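PDB 4I4C: UPF0255 protein frsA from Vibrio vulnificus, which probably hydrolyses carboxylic esters as a serine esterase of the alpha/beta-hydrolase clan. Local coordinates for residues Thr27-Thr32 with Val329-Leu334; Lys21-Leu26 with Pro138-Asp143; Trp48-Arg53 with Pro313-Asp318; Pro298-Phe303 with Leu343-Phe348. All coordinates share one frame; numbering follows the deposited sequence.

Interaction 1 of 4, residues Thr27-Thr32 with Val329-Leu334; sequences TQYMPT and VDIYSL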
loop_
_atom_site.group_PDB
_atom_site.type_symbol
_atom_site.label_atom_id
_atom_site.label_comp_id
_atom_site.label_asym_id
_atom_site.label_seq_id
_atom_site.Cartn_x
_atom_site.Cartn_y
_atom_site.Cartn_z
ATOM N N THR A 27 2.877 -6.512 19.306
ATOM C CA THR A 27 2.336 -5.263 19.805
ATOM C C THR A 27 1.881 -5.442 21.237
ATOM O O THR A 27 1.182 -6.407 21.561
ATOM C CB THR A 27 1.168 -4.801 18.931
ATOM O OG1 THR A 27 1.594 -4.768 17.562
ATOM C CG2 THR A 27 0.678 -3.415 19.347
ATOM N N GLN A 28 2.290 -4.507 22.090
ATOM C CA GLN A 28 1.933 -4.538 23.503
ATOM C C GLN A 28 0.659 -3.737 23.723
ATOM O O GLN A 28 0.547 -2.590 23.280
ATOM C CB GLN A 28 3.063 -3.952 24.347
ATOM C CG GLN A 28 4.358 -4.741 24.274
ATOM C CD GLN A 28 4.257 -6.075 24.996
ATOM O OE1 GLN A 28 4.305 -6.132 26.227
ATOM N NE2 GLN A 28 4.099 -7.151 24.232
ATOM N N TYR A 29 -0.307 -4.348 24.396
ATOM C CA TYR A 29 -1.564 -3.676 24.703
ATOM C C TYR A 29 -1.758 -3.585 26.211
ATOM O O TYR A 29 -1.364 -4.488 26.950
ATOM C CB TYR A 29 -2.742 -4.434 24.087
ATOM C CG TYR A 29 -2.852 -4.305 22.585
ATOM C CD1 TYR A 29 -2.165 -5.171 21.731
ATOM C CD2 TYR A 29 -3.649 -3.313 22.020
ATOM C CE1 TYR A 29 -2.279 -5.045 20.342
ATOM C CE2 TYR A 29 -3.764 -3.176 20.664
ATOM C CZ TYR A 29 -3.087 -4.040 19.822
ATOM O OH TYR A 29 -3.225 -3.866 18.463
ATOM N N MET A 30 -2.380 -2.505 26.662
ATOM C CA MET A 30 -2.757 -2.384 28.066
ATOM C C MET A 30 -3.747 -3.501 28.380
ATOM O O MET A 30 -4.494 -3.916 27.497
ATOM C CB MET A 30 -3.401 -1.024 28.321
ATOM C CG MET A 30 -2.471 0.175 28.111
ATOM S SD MET A 30 -0.995 0.148 29.155
ATOM C CE MET A 30 -1.711 -0.239 30.740
ATOM N N PRO A 31 -3.741 -4.003 29.628
ATOM C CA PRO A 31 -4.623 -5.121 29.987
ATOM C C PRO A 31 -6.102 -4.863 29.688
ATOM O O PRO A 31 -6.778 -5.797 29.259
ATOM C CB PRO A 31 -4.374 -5.292 31.491
ATOM C CG PRO A 31 -2.923 -4.857 31.654
ATOM C CD PRO A 31 -2.832 -3.649 30.737
ATOM N N THR A 32 -6.590 -3.637 29.875
ATOM C CA THR A 32 -7.982 -3.336 29.525
ATOM C C THR A 32 -8.186 -3.413 28.005
ATOM O O THR A 32 -9.246 -3.780 27.522
ATOM C CB THR A 32 -8.444 -1.968 30.054
ATOM O OG1 THR A 32 -7.522 -0.954 29.630
ATOM C CG2 THR A 32 -8.520 -1.996 31.579
ATOM N N VAL A 329 -0.272 0.037 23.572
ATOM C CA VAL A 329 -1.493 0.558 22.982
ATOM C C VAL A 329 -2.664 0.597 23.931
ATOM O O VAL A 329 -2.989 -0.399 24.582
ATOM C CB VAL A 329 -1.926 -0.272 21.756
ATOM C CG1 VAL A 329 -3.124 0.385 21.057
ATOM C CG2 VAL A 329 -0.780 -0.417 20.808
ATOM N N ASP A 330 -3.296 1.761 23.996
ATOM C CA ASP A 330 -4.641 1.877 24.524
ATOM C C ASP A 330 -5.573 2.090 23.336
ATOM O O ASP A 330 -5.483 3.098 22.654
ATOM C CB ASP A 330 -4.743 3.054 25.495
ATOM C CG ASP A 330 -6.084 3.113 26.172
ATOM O OD1 ASP A 330 -6.162 2.741 27.360
ATOM O OD2 ASP A 330 -7.062 3.513 25.504
ATOM N N ILE A 331 -6.457 1.129 23.082
ATOM C CA ILE A 331 -7.324 1.177 21.903
ATOM C C ILE A 331 -8.300 2.350 21.925
ATOM O O ILE A 331 -8.587 2.951 20.888
ATOM C CB ILE A 331 -8.097 -0.154 21.718
ATOM C CG1 ILE A 331 -7.105 -1.331 21.694
ATOM C CG2 ILE A 331 -8.947 -0.113 20.469
ATOM C CD1 ILE A 331 -7.734 -2.702 21.467
ATOM N N TYR A 332 -8.810 2.681 23.106
ATOM C CA TYR A 332 -9.790 3.754 23.217
ATOM C C TYR A 332 -9.134 5.076 22.844
ATOM O O TYR A 332 -9.711 5.887 22.129
ATOM C CB TYR A 332 -10.374 3.817 24.631
ATOM C CG TYR A 332 -10.882 2.483 25.124
ATOM C CD1 TYR A 332 -12.130 2.005 24.742
ATOM C CD2 TYR A 332 -10.101 1.692 25.960
ATOM C CE1 TYR A 332 -12.592 0.778 25.188
ATOM C CE2 TYR A 332 -10.551 0.466 26.413
ATOM C CZ TYR A 332 -11.797 0.010 26.023
ATOM O OH TYR A 332 -12.235 -1.216 26.481
ATOM N N SER A 333 -7.916 5.276 23.325
ATOM C CA SER A 333 -7.179 6.486 23.007
ATOM C C SER A 333 -6.794 6.526 21.525
ATOM O O SER A 333 -7.007 7.530 20.862
ATOM C CB SER A 333 -5.948 6.606 23.889
ATOM O OG SER A 333 -5.175 7.715 23.490
ATOM N N LEU A 334 -6.232 5.431 21.015
ATOM C CA LEU A 334 -5.937 5.315 19.586
ATOM C C LEU A 334 -7.132 5.644 18.670
ATOM O O LEU A 334 -6.981 6.336 17.659
ATOM C CB LEU A 334 -5.414 3.915 19.269
ATOM C CG LEU A 334 -5.029 3.587 17.826
ATOM C CD1 LEU A 334 -4.114 4.659 17.296
ATOM C CD2 LEU A 334 -4.344 2.208 17.750
HETATM O O HOH W 1 -6.837 0.114 27.372
#
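Two backbone hydrogen bonds join these segments across Val329. Its N donates to Gln28 O at 2.8 Å, and Met30 N donates to Val329 O at 3.0 Å. The second bond is nearly straight at the hydrogen (174°). Together they make a parallel bridge between Tyr29 and Val329, in a minimal, weakly bonded two-stranded sheet of 28-29 and 328-329, separate from the large mixed sheet. Both strands run directly into helices, 31-44 and 331-337. Asp330 is the N-cap of the second helix: its OD2 accepts from Ser333 N at 2.9 Å. One water joins the two helix starts, 2.6 Å from Thr32 OG1 and donating to Asp330 OD1 at 2.7 Å. Tyr29 and Val329 lie side by side and point the same way, with Tyr29 CD2 3.5 Å from Val329 CB. Val329 CG1 lies anti to the backbone N (chi1 -174°), which sets CG2 toward Thr27. Val329 CG2 sits over one ring face near the rim and meets Thr27 CG2 at 3.6 Å. Tyr29 OH is hydrogen-bonded to Asp318. The chemistry is divided: main-chain bonds fix the strand alignment, while Val329 and the tyrosine ring pack together on the same face of the bridge.

Interaction 2 of 4, residues Lys21-Leu26 with Pro138-Asp143; sequences KETSAL and PHLKSD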
loop_
_atom_site.group_PDB
_atom_site.type_symbol
_atom_site.label_atom_id
_atom_site.label_comp_id
_atom_site.label_asym_id
_atom_site.label_seq_id
_atom_site.Cartn_x
_atom_site.Cartn_y
_atom_site.Cartn_z
ATOM N N LYS A 21 10.277 -13.460 17.577
ATOM C CA LYS A 21 8.970 -13.265 18.185
ATOM C C LYS A 21 7.899 -13.186 17.090
ATOM O O LYS A 21 8.083 -12.510 16.079
ATOM C CB LYS A 21 8.976 -11.997 19.046
ATOM C CG LYS A 21 7.923 -11.970 20.136
ATOM C CD LYS A 21 8.081 -10.728 21.014
ATOM C CE LYS A 21 7.362 -10.884 22.351
ATOM N NZ LYS A 21 5.908 -11.178 22.200
ATOM N N GLU A 22 6.793 -13.892 17.292
ATOM C CA GLU A 22 5.773 -14.004 16.261
ATOM C C GLU A 22 4.946 -12.727 16.121
ATOM O O GLU A 22 4.549 -12.108 17.116
ATOM C CB GLU A 22 4.861 -15.197 16.527
ATOM C CG GLU A 22 3.980 -15.576 15.345
ATOM C CD GLU A 22 2.672 -14.790 15.294
ATOM O OE1 GLU A 22 2.045 -14.601 16.363
ATOM O OE2 GLU A 22 2.267 -14.370 14.181
ATOM N N THR A 23 4.675 -12.381 14.868
ATOM C CA THR A 23 3.972 -11.156 14.465
ATOM C C THR A 23 2.778 -10.766 15.326
ATOM O O THR A 23 2.717 -9.639 15.825
ATOM C CB THR A 23 3.519 -11.253 12.990
ATOM O OG1 THR A 23 4.638 -11.647 12.185
ATOM C CG2 THR A 23 2.990 -9.906 12.479
ATOM N N SER A 24 1.829 -11.677 15.508
ATOM C CA SER A 24 0.627 -11.333 16.262
ATOM C C SER A 24 0.876 -11.036 17.756
ATOM O O SER A 24 -0.012 -10.549 18.447
ATOM C CB SER A 24 -0.474 -12.381 16.080
ATOM O OG SER A 24 -0.202 -13.582 16.795
ATOM N N ALA A 25 2.088 -11.303 18.233
ATOM C CA ALA A 25 2.404 -11.196 19.653
ATOM C C ALA A 25 3.255 -9.964 19.918
ATOM O O ALA A 25 3.534 -9.625 21.062
ATOM C CB ALA A 25 3.147 -12.474 20.135
ATOM N N LEU A 26 3.662 -9.289 18.851
ATOM C CA LEU A 26 4.601 -8.178 18.975
ATOM C C LEU A 26 4.060 -6.950 19.703
ATOM O O LEU A 26 4.703 -6.406 20.600
ATOM C CB LEU A 26 5.117 -7.790 17.599
ATOM C CG LEU A 26 6.044 -8.860 17.010
ATOM C CD1 LEU A 26 6.375 -8.527 15.577
ATOM C CD2 LEU A 26 7.320 -8.994 17.844
ATOM N N PRO A 138 1.953 -7.670 7.635
ATOM C CA PRO A 138 1.683 -6.249 7.350
ATOM C C PRO A 138 2.774 -5.258 7.791
ATOM O O PRO A 138 2.470 -4.084 8.056
ATOM C CB PRO A 138 0.431 -5.991 8.176
ATOM C CG PRO A 138 0.704 -6.785 9.432
ATOM C CD PRO A 138 1.366 -8.073 8.925
ATOM N N HIS A 139 4.017 -5.710 7.893
ATOM C CA HIS A 139 5.147 -4.795 8.076
ATOM C C HIS A 139 5.107 -4.034 9.396
ATOM O O HIS A 139 5.210 -2.804 9.430
ATOM C CB HIS A 139 5.237 -3.834 6.885
ATOM C CG HIS A 139 5.158 -4.535 5.568
ATOM N ND1 HIS A 139 6.135 -5.403 5.133
ATOM C CD2 HIS A 139 4.212 -4.510 4.598
ATOM C CE1 HIS A 139 5.799 -5.883 3.951
ATOM N NE2 HIS A 139 4.638 -5.354 3.601
ATOM N N LEU A 140 4.918 -4.780 10.478
ATOM C CA LEU A 140 5.033 -4.247 11.826
ATOM C C LEU A 140 6.497 -3.912 12.087
ATOM O O LEU A 140 7.385 -4.675 11.697
ATOM C CB LEU A 140 4.532 -5.271 12.839
ATOM C CG LEU A 140 3.037 -5.608 12.746
ATOM C CD1 LEU A 140 2.603 -6.400 13.962
ATOM C CD2 LEU A 140 2.186 -4.352 12.595
ATOM N N LYS A 141 6.757 -2.788 12.745
ATOM C CA LYS A 141 8.119 -2.242 12.775
ATOM C C LYS A 141 9.068 -3.071 13.631
ATOM O O LYS A 141 10.275 -3.115 13.377
ATOM C CB LYS A 141 8.137 -0.764 13.204
ATOM C CG LYS A 141 7.940 -0.525 14.694
ATOM C CD LYS A 141 7.779 0.964 15.007
ATOM C CE LYS A 141 8.898 1.790 14.384
ATOM N NZ LYS A 141 8.597 3.259 14.434
ATOM N N SER A 142 8.520 -3.747 14.632
ATOM C CA SER A 142 9.362 -4.529 15.522
ATOM C C SER A 142 9.475 -5.977 15.057
ATOM O O SER A 142 10.005 -6.822 15.773
ATOM C CB SER A 142 8.813 -4.469 16.944
ATOM O OG SER A 142 7.492 -4.980 16.985
ATOM N N ASP A 143 8.986 -6.257 13.850
ATOM C CA ASP A 143 8.947 -7.624 13.336
ATOM C C ASP A 143 10.264 -7.973 12.647
ATOM O O ASP A 143 10.524 -7.521 11.535
ATOM C CB ASP A 143 7.767 -7.771 12.368
ATOM C CG ASP A 143 7.465 -9.221 11.988
ATOM O OD1 ASP A 143 8.381 -10.078 11.993
ATOM O OD2 ASP A 143 6.291 -9.491 11.639
#
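Leu26 lays its CD1 against the backbone of Asp143, 3.5 Å from Asp143 CA, and the two side chains cross at about a right angle. Here a short, weakly bonded helical turn at 23-26 packs on the loop between helices 121-136 and 144-163. That loop makes a type I beta turn from Leu140 to Asp143, and Asp143 is the N-cap of helix 144-163. Leu26 CB also meets Ser142 OG at 3.7 Å. Deeper in, Leu140 CD1 touches Thr23 CG2 at 3.8 Å. Pro138, which follows a cis peptide bond, adds a light contact to Thr23 CG2. Asp143 CG stands anti to the backbone N (chi1 -168°), and this carries the carboxylate across to Thr23. One oxygen, OD1, caps Ala146 N; the other serves the 21-26 segment. The aspartate therefore ties a helix start to a distant piece of chain. Thr23 OG1 donates to Asp143 OD2 at 2.8 Å, on the syn side and 30° out of the carboxylate plane.

Interaction 3 of 4, residues Trp48-Arg53 with Pro313-Asp318; sequences WYRNLR and PKMYLD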
loop_
_atom_site.group_PDB
_atom_site.type_symbol
_atom_site.label_atom_id
_atom_site.label_comp_id
_atom_site.label_asym_id
_atom_site.label_seq_id
_atom_site.Cartn_x
_atom_site.Cartn_y
_atom_site.Cartn_z
ATOM N N TRP A 48 -7.717 -16.371 10.634
ATOM C CA TRP A 48 -6.429 -15.812 10.287
ATOM C C TRP A 48 -6.232 -14.569 11.124
ATOM O O TRP A 48 -7.198 -13.861 11.403
ATOM C CB TRP A 48 -6.395 -15.426 8.798
ATOM C CG TRP A 48 -6.578 -16.568 7.861
ATOM C CD1 TRP A 48 -7.749 -16.980 7.294
ATOM C CD2 TRP A 48 -5.555 -17.445 7.355
ATOM N NE1 TRP A 48 -7.524 -18.063 6.483
ATOM C CE2 TRP A 48 -6.187 -18.366 6.498
ATOM C CE3 TRP A 48 -4.170 -17.534 7.539
ATOM C CZ2 TRP A 48 -5.484 -19.368 5.829
ATOM C CZ3 TRP A 48 -3.470 -18.533 6.871
ATOM C CH2 TRP A 48 -4.130 -19.437 6.030
ATOM N N TYR A 49 -4.995 -14.324 11.551
ATOM C CA TYR A 49 -4.642 -13.064 12.222
ATOM C C TYR A 49 -4.619 -11.955 11.173
ATOM O O TYR A 49 -5.367 -10.968 11.261
ATOM C CB TYR A 49 -3.279 -13.181 12.912
ATOM C CG TYR A 49 -2.576 -11.852 13.097
ATOM C CD1 TYR A 49 -3.032 -10.920 14.019
ATOM C CD2 TYR A 49 -1.451 -11.534 12.337
ATOM C CE1 TYR A 49 -2.377 -9.684 14.174
ATOM C CE2 TYR A 49 -0.795 -10.332 12.493
ATOM C CZ TYR A 49 -1.257 -9.408 13.399
ATOM O OH TYR A 49 -0.589 -8.207 13.527
ATOM N N ARG A 50 -3.776 -12.143 10.162
ATOM C CA ARG A 50 -3.730 -11.224 9.029
ATOM C C ARG A 50 -5.053 -11.166 8.281
ATOM O O ARG A 50 -5.762 -12.152 8.196
ATOM C CB ARG A 50 -2.627 -11.656 8.064
ATOM C CG ARG A 50 -1.249 -11.395 8.611
ATOM C CD ARG A 50 -0.212 -12.166 7.835
ATOM N NE ARG A 50 1.133 -11.983 8.388
ATOM C CZ ARG A 50 1.668 -12.737 9.352
ATOM N NH1 ARG A 50 0.964 -13.715 9.925
ATOM N NH2 ARG A 50 2.903 -12.491 9.763
ATOM N N ASN A 51 -5.392 -9.991 7.755
ATOM C CA ASN A 51 -6.436 -9.927 6.751
ATOM C C ASN A 51 -5.847 -10.448 5.448
ATOM O O ASN A 51 -4.910 -9.873 4.905
ATOM C CB ASN A 51 -6.982 -8.508 6.581
ATOM C CG ASN A 51 -8.126 -8.438 5.574
ATOM O OD1 ASN A 51 -8.017 -7.770 4.554
ATOM N ND2 ASN A 51 -9.219 -9.152 5.851
ATOM N N LEU A 52 -6.377 -11.575 4.989
ATOM C CA LEU A 52 -5.956 -12.207 3.743
ATOM C C LEU A 52 -6.437 -11.414 2.534
ATOM O O LEU A 52 -7.625 -11.108 2.411
ATOM C CB LEU A 52 -6.539 -13.616 3.666
ATOM C CG LEU A 52 -5.558 -14.763 3.782
ATOM C CD1 LEU A 52 -4.650 -14.539 4.966
ATOM C CD2 LEU A 52 -6.329 -16.073 3.883
ATOM N N ARG A 53 -5.500 -11.093 1.650
ATOM C CA ARG A 53 -5.784 -10.333 0.437
ATOM C C ARG A 53 -5.537 -11.190 -0.819
ATOM O O ARG A 53 -4.841 -10.751 -1.741
ATOM C CB ARG A 53 -4.859 -9.121 0.382
ATOM C CG ARG A 53 -4.785 -8.319 1.678
ATOM C CD ARG A 53 -5.597 -7.051 1.590
ATOM N NE ARG A 53 -5.848 -6.472 2.912
ATOM C CZ ARG A 53 -5.164 -5.459 3.439
ATOM N NH1 ARG A 53 -4.174 -4.895 2.761
ATOM N NH2 ARG A 53 -5.475 -5.009 4.650
ATOM N N PRO A 313 -10.388 -5.789 13.456
ATOM C CA PRO A 313 -9.492 -6.909 13.756
ATOM C C PRO A 313 -8.137 -6.428 14.277
ATOM O O PRO A 313 -7.704 -5.327 13.947
ATOM C CB PRO A 313 -9.346 -7.613 12.399
ATOM C CG PRO A 313 -10.663 -7.345 11.727
ATOM C CD PRO A 313 -10.992 -5.912 12.114
ATOM N N LYS A 314 -7.485 -7.249 15.092
ATOM C CA LYS A 314 -6.227 -6.867 15.718
ATOM C C LYS A 314 -5.147 -6.449 14.722
ATOM O O LYS A 314 -4.314 -5.596 15.032
ATOM C CB LYS A 314 -5.709 -8.014 16.590
ATOM C CG LYS A 314 -4.442 -7.668 17.326
ATOM C CD LYS A 314 -3.929 -8.828 18.195
ATOM C CE LYS A 314 -2.645 -8.387 18.898
ATOM N NZ LYS A 314 -2.119 -9.483 19.761
ATOM N N MET A 315 -5.147 -7.048 13.528
ATOM C CA MET A 315 -4.115 -6.711 12.535
ATOM C C MET A 315 -4.117 -5.228 12.175
ATOM O O MET A 315 -3.060 -4.628 12.014
ATOM C CB MET A 315 -4.244 -7.529 11.249
ATOM C CG MET A 315 -2.944 -7.518 10.435
ATOM S SD MET A 315 -3.070 -7.702 8.644
ATOM C CE MET A 315 -3.625 -6.063 8.166
ATOM N N TYR A 316 -5.301 -4.640 12.068
ATOM C CA TYR A 316 -5.400 -3.206 11.735
ATOM C C TYR A 316 -4.912 -2.320 12.877
ATOM O O TYR A 316 -4.177 -1.346 12.657
ATOM C CB TYR A 316 -6.824 -2.819 11.280
ATOM C CG TYR A 316 -7.243 -3.551 10.007
ATOM C CD1 TYR A 316 -6.866 -3.071 8.752
ATOM C CD2 TYR A 316 -7.986 -4.733 10.060
ATOM C CE1 TYR A 316 -7.224 -3.738 7.586
ATOM C CE2 TYR A 316 -8.357 -5.409 8.889
ATOM C CZ TYR A 316 -7.968 -4.899 7.657
ATOM O OH TYR A 316 -8.313 -5.542 6.486
ATOM N N LEU A 317 -5.321 -2.657 14.094
ATOM C CA LEU A 317 -4.871 -1.926 15.266
ATOM C C LEU A 317 -3.350 -2.078 15.450
ATOM O O LEU A 317 -2.678 -1.125 15.841
ATOM C CB LEU A 317 -5.647 -2.389 16.502
ATOM C CG LEU A 317 -7.147 -2.058 16.459
ATOM C CD1 LEU A 317 -7.911 -2.823 17.545
ATOM C CD2 LEU A 317 -7.363 -0.554 16.614
ATOM N N ASP A 318 -2.808 -3.259 15.133
ATOM C CA ASP A 318 -1.358 -3.479 15.215
ATOM C C ASP A 318 -0.619 -2.595 14.201
ATOM O O ASP A 318 0.378 -1.944 14.530
ATOM C CB ASP A 318 -0.985 -4.952 14.966
ATOM C CG ASP A 318 -1.372 -5.906 16.122
ATOM O OD1 ASP A 318 -1.795 -5.472 17.223
ATOM O OD2 ASP A 318 -1.211 -7.132 15.918
HETATM O O HOH W 2 -6.411 -9.559 13.356
#
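The irregular chain 48-53 passes the first turn of helix 314-323, closest at Arg50 and Met315, whose CA atoms are 5.7 Å apart. A water bridges the two segments, donating to Tyr49 O and accepting from Met315 N. Tyr49 CG stands opposite its own N (chi1 155°), which brings the ring across to the helix. Met315 CG lies over one ring face, 3.9 Å from Tyr49 CZ. At the ring edge, Tyr49 OH donates at 2.7 Å to Asp318 OD2, which accepts on its anti lone pair. Met315 SD accepts a weak bond from Asn51 N at 3.4 Å. Arg53 NE donates to Asn51 OD1 at 3.0 Å, in both the carbonyl and guanidinium planes. Arg53 NH2 gives a weak 3.4 Å bond to Tyr316 OH and a salt bridge to Asp203. The Tyr316 side chain comes within about 4 Å of the bound hexanoic acid, nearest atoms. Asn51 and Asp203 should thus hold the guanidinium in a set orientation against Tyr316, while Asp318 takes a tyrosine hydroxyl on each oxygen, the second from Tyr29.

Interaction 4 of 4, residues Pro298-Phe303 with Leu343-Phe348; sequences PIHDIF and LKVQGF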
loop_
_atom_site.group_PDB
_atom_site.type_symbol
_atom_site.label_atom_id
_atom_site.label_comp_id
_atom_site.label_asym_id
_atom_site.label_seq_id
_atom_site.Cartn_x
_atom_site.Cartn_y
_atom_site.Cartn_z
ATOM N N PRO A 298 -9.840 5.831 2.821
ATOM C CA PRO A 298 -10.585 6.170 4.045
ATOM C C PRO A 298 -10.664 7.682 4.214
ATOM O O PRO A 298 -9.955 8.248 5.057
ATOM C CB PRO A 298 -9.718 5.568 5.161
ATOM C CG PRO A 298 -8.328 5.601 4.606
ATOM C CD PRO A 298 -8.466 5.379 3.111
ATOM N N ILE A 299 -11.516 8.325 3.419
ATOM C CA ILE A 299 -11.604 9.787 3.380
ATOM C C ILE A 299 -12.060 10.402 4.695
ATOM O O ILE A 299 -11.508 11.404 5.151
ATOM C CB ILE A 299 -12.557 10.259 2.268
ATOM C CG1 ILE A 299 -12.011 9.902 0.885
ATOM C CG2 ILE A 299 -12.814 11.760 2.368
ATOM C CD1 ILE A 299 -10.560 10.257 0.675
ATOM N N HIS A 300 -13.081 9.810 5.299
ATOM C CA HIS A 300 -13.687 10.408 6.474
ATOM C C HIS A 300 -14.361 9.412 7.410
ATOM O O HIS A 300 -14.073 9.397 8.614
ATOM C CB HIS A 300 -14.721 11.468 6.074
ATOM C CG HIS A 300 -15.637 11.870 7.196
ATOM N ND1 HIS A 300 -15.222 12.655 8.253
ATOM C CD2 HIS A 300 -16.943 11.591 7.424
ATOM C CE1 HIS A 300 -16.237 12.846 9.082
ATOM N NE2 HIS A 300 -17.293 12.213 8.600
ATOM N N ASP A 301 -15.269 8.605 6.860
ATOM C CA ASP A 301 -16.230 7.871 7.687
ATOM C C ASP A 301 -15.600 7.019 8.791
ATOM O O ASP A 301 -15.923 7.190 9.961
ATOM C CB ASP A 301 -17.178 7.020 6.835
ATOM C CG ASP A 301 -18.356 6.501 7.633
ATOM O OD1 ASP A 301 -19.322 7.266 7.838
ATOM O OD2 ASP A 301 -18.310 5.335 8.070
ATOM N N ILE A 302 -14.701 6.112 8.416
ATOM C CA ILE A 302 -14.084 5.224 9.397
ATOM C C ILE A 302 -13.253 6.001 10.429
ATOM O O ILE A 302 -13.311 5.706 11.623
ATOM C CB ILE A 302 -13.251 4.086 8.732
ATOM C CG1 ILE A 302 -12.571 3.220 9.787
ATOM C CG2 ILE A 302 -12.200 4.634 7.787
ATOM C CD1 ILE A 302 -13.531 2.353 10.568
ATOM N N PHE A 303 -12.502 7.000 9.969
ATOM C CA PHE A 303 -11.631 7.769 10.856
ATOM C C PHE A 303 -12.426 8.502 11.925
ATOM O O PHE A 303 -11.963 8.695 13.053
ATOM C CB PHE A 303 -10.798 8.765 10.047
ATOM C CG PHE A 303 -9.656 8.132 9.314
ATOM C CD1 PHE A 303 -9.150 6.910 9.721
ATOM C CD2 PHE A 303 -9.093 8.750 8.218
ATOM C CE1 PHE A 303 -8.106 6.328 9.054
ATOM C CE2 PHE A 303 -8.031 8.158 7.545
ATOM C CZ PHE A 303 -7.544 6.947 7.965
ATOM N N LEU A 343 -10.392 14.019 6.110
ATOM C CA LEU A 343 -10.183 15.193 5.272
ATOM C C LEU A 343 -11.339 16.184 5.414
ATOM O O LEU A 343 -11.243 17.325 4.979
ATOM C CB LEU A 343 -10.014 14.791 3.805
ATOM C CG LEU A 343 -8.736 14.054 3.403
ATOM C CD1 LEU A 343 -8.780 13.709 1.912
ATOM C CD2 LEU A 343 -7.514 14.886 3.717
ATOM N N LYS A 344 -12.428 15.722 6.014
ATOM C CA LYS A 344 -13.532 16.582 6.398
ATOM C C LYS A 344 -13.174 17.281 7.712
ATOM O O LYS A 344 -13.319 18.499 7.835
ATOM C CB LYS A 344 -14.815 15.761 6.564
ATOM C CG LYS A 344 -16.085 16.580 6.690
ATOM C CD LYS A 344 -17.204 15.735 7.269
ATOM C CE LYS A 344 -18.492 15.924 6.488
ATOM N NZ LYS A 344 -18.941 17.336 6.503
ATOM N N VAL A 345 -12.692 16.510 8.687
ATOM C CA VAL A 345 -12.238 17.072 9.956
ATOM C C VAL A 345 -11.097 18.088 9.776
ATOM O O VAL A 345 -10.987 19.065 10.529
ATOM C CB VAL A 345 -11.881 15.966 10.961
ATOM C CG1 VAL A 345 -11.306 16.556 12.247
ATOM C CG2 VAL A 345 -13.123 15.142 11.258
ATOM N N GLN A 346 -10.288 17.889 8.743
ATOM C CA GLN A 346 -9.206 18.822 8.438
ATOM C C GLN A 346 -9.654 20.069 7.651
ATOM O O GLN A 346 -8.911 21.043 7.559
ATOM C CB GLN A 346 -8.076 18.101 7.712
ATOM C CG GLN A 346 -7.500 16.941 8.495
ATOM C CD GLN A 346 -6.299 16.339 7.809
ATOM O OE1 GLN A 346 -5.725 16.955 6.916
ATOM N NE2 GLN A 346 -5.913 15.131 8.214
ATOM N N GLY A 347 -10.860 20.027 7.090
ATOM C CA GLY A 347 -11.479 21.196 6.469
ATOM C C GLY A 347 -11.428 21.245 4.951
ATOM O O GLY A 347 -11.797 22.247 4.328
ATOM N N PHE A 348 -10.985 20.149 4.343
ATOM C CA PHE A 348 -10.793 20.104 2.898
ATOM C C PHE A 348 -12.066 19.797 2.123
ATOM O O PHE A 348 -12.079 19.845 0.891
ATOM C CB PHE A 348 -9.726 19.058 2.544
ATOM C CG PHE A 348 -8.329 19.468 2.907
ATOM C CD1 PHE A 348 -7.609 20.317 2.078
ATOM C CD2 PHE A 348 -7.740 19.014 4.069
ATOM C CE1 PHE A 348 -6.321 20.699 2.407
ATOM C CE2 PHE A 348 -6.458 19.393 4.403
ATOM C CZ PHE A 348 -5.746 20.238 3.567
#
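Ile299 O accepts from Leu343 N at 3.0 Å, the one hydrogen bond between 298-303 and 343-348. It is nearly straight at the hydrogen (169°), and the donor lies nearly along the C=O axis. On the buried side of this bond, Ile299 CD1 meets Leu343 CD1 at 4.1 Å. The two side chains cross obliquely. Helices close around them: Ile299 packs on Val377 of helix 371-379, and Leu343 on Val279 of helix 273-284. The other side of the bond is more exposed, yet Lys344 packs closely on His300. There the aliphatic chain of Lys344 runs over one face of the His300 ring. This is a CH-pi contact, with Lys344 CD 3.7 Å from the ring centroid and 3.5 Å from His300 CE1. Lys344 CB sits near ND1, at 3.6 Å. The loose part is the lysine end, which bends at chi3 and chi4 and keeps NZ 5.8 Å from His300 NE2. Val345 CG2 only grazes the ring edge, 4.4 Å from His300 ND1. That nitrogen is hydrogen-bonded to Ser342 OG, just before the 343-348 segment, which helps fix how the ring is turned. Asp373 receives the backbone N of both His300 and Asp301. The contact joins the loop after strand 291-295 to the loop before strand 358-363. A single main-chain bond sets the alignment, with apolar packing inside it and lysine methylenes covering the imidazole outside.

How the interactions relate
Interactions 1, 2 and 3 form one cluster, with centres 11 to 16 Å apart, on the same side of the chain's centre. Each pairs an early part of the chain, within 21-53, with a later one. Segments 21-26 and 27-32 are consecutive. Interaction 3 is nested inside the loop closed by interaction 1, and interaction 2 crosses both. Lys314 NZ reaches Ser24 O at 2.7 Å, linking interactions 2 and 3. Interaction 4 stands apart, 23 Å from interactions 1 and 3 and 29 Å from interaction 2 between centres. It crosses 1 and 3 along the chain, while 2 closes before it opens. The first three contacts thus gather the N-terminal region round helix 314-323, though only interaction 3 includes that helix.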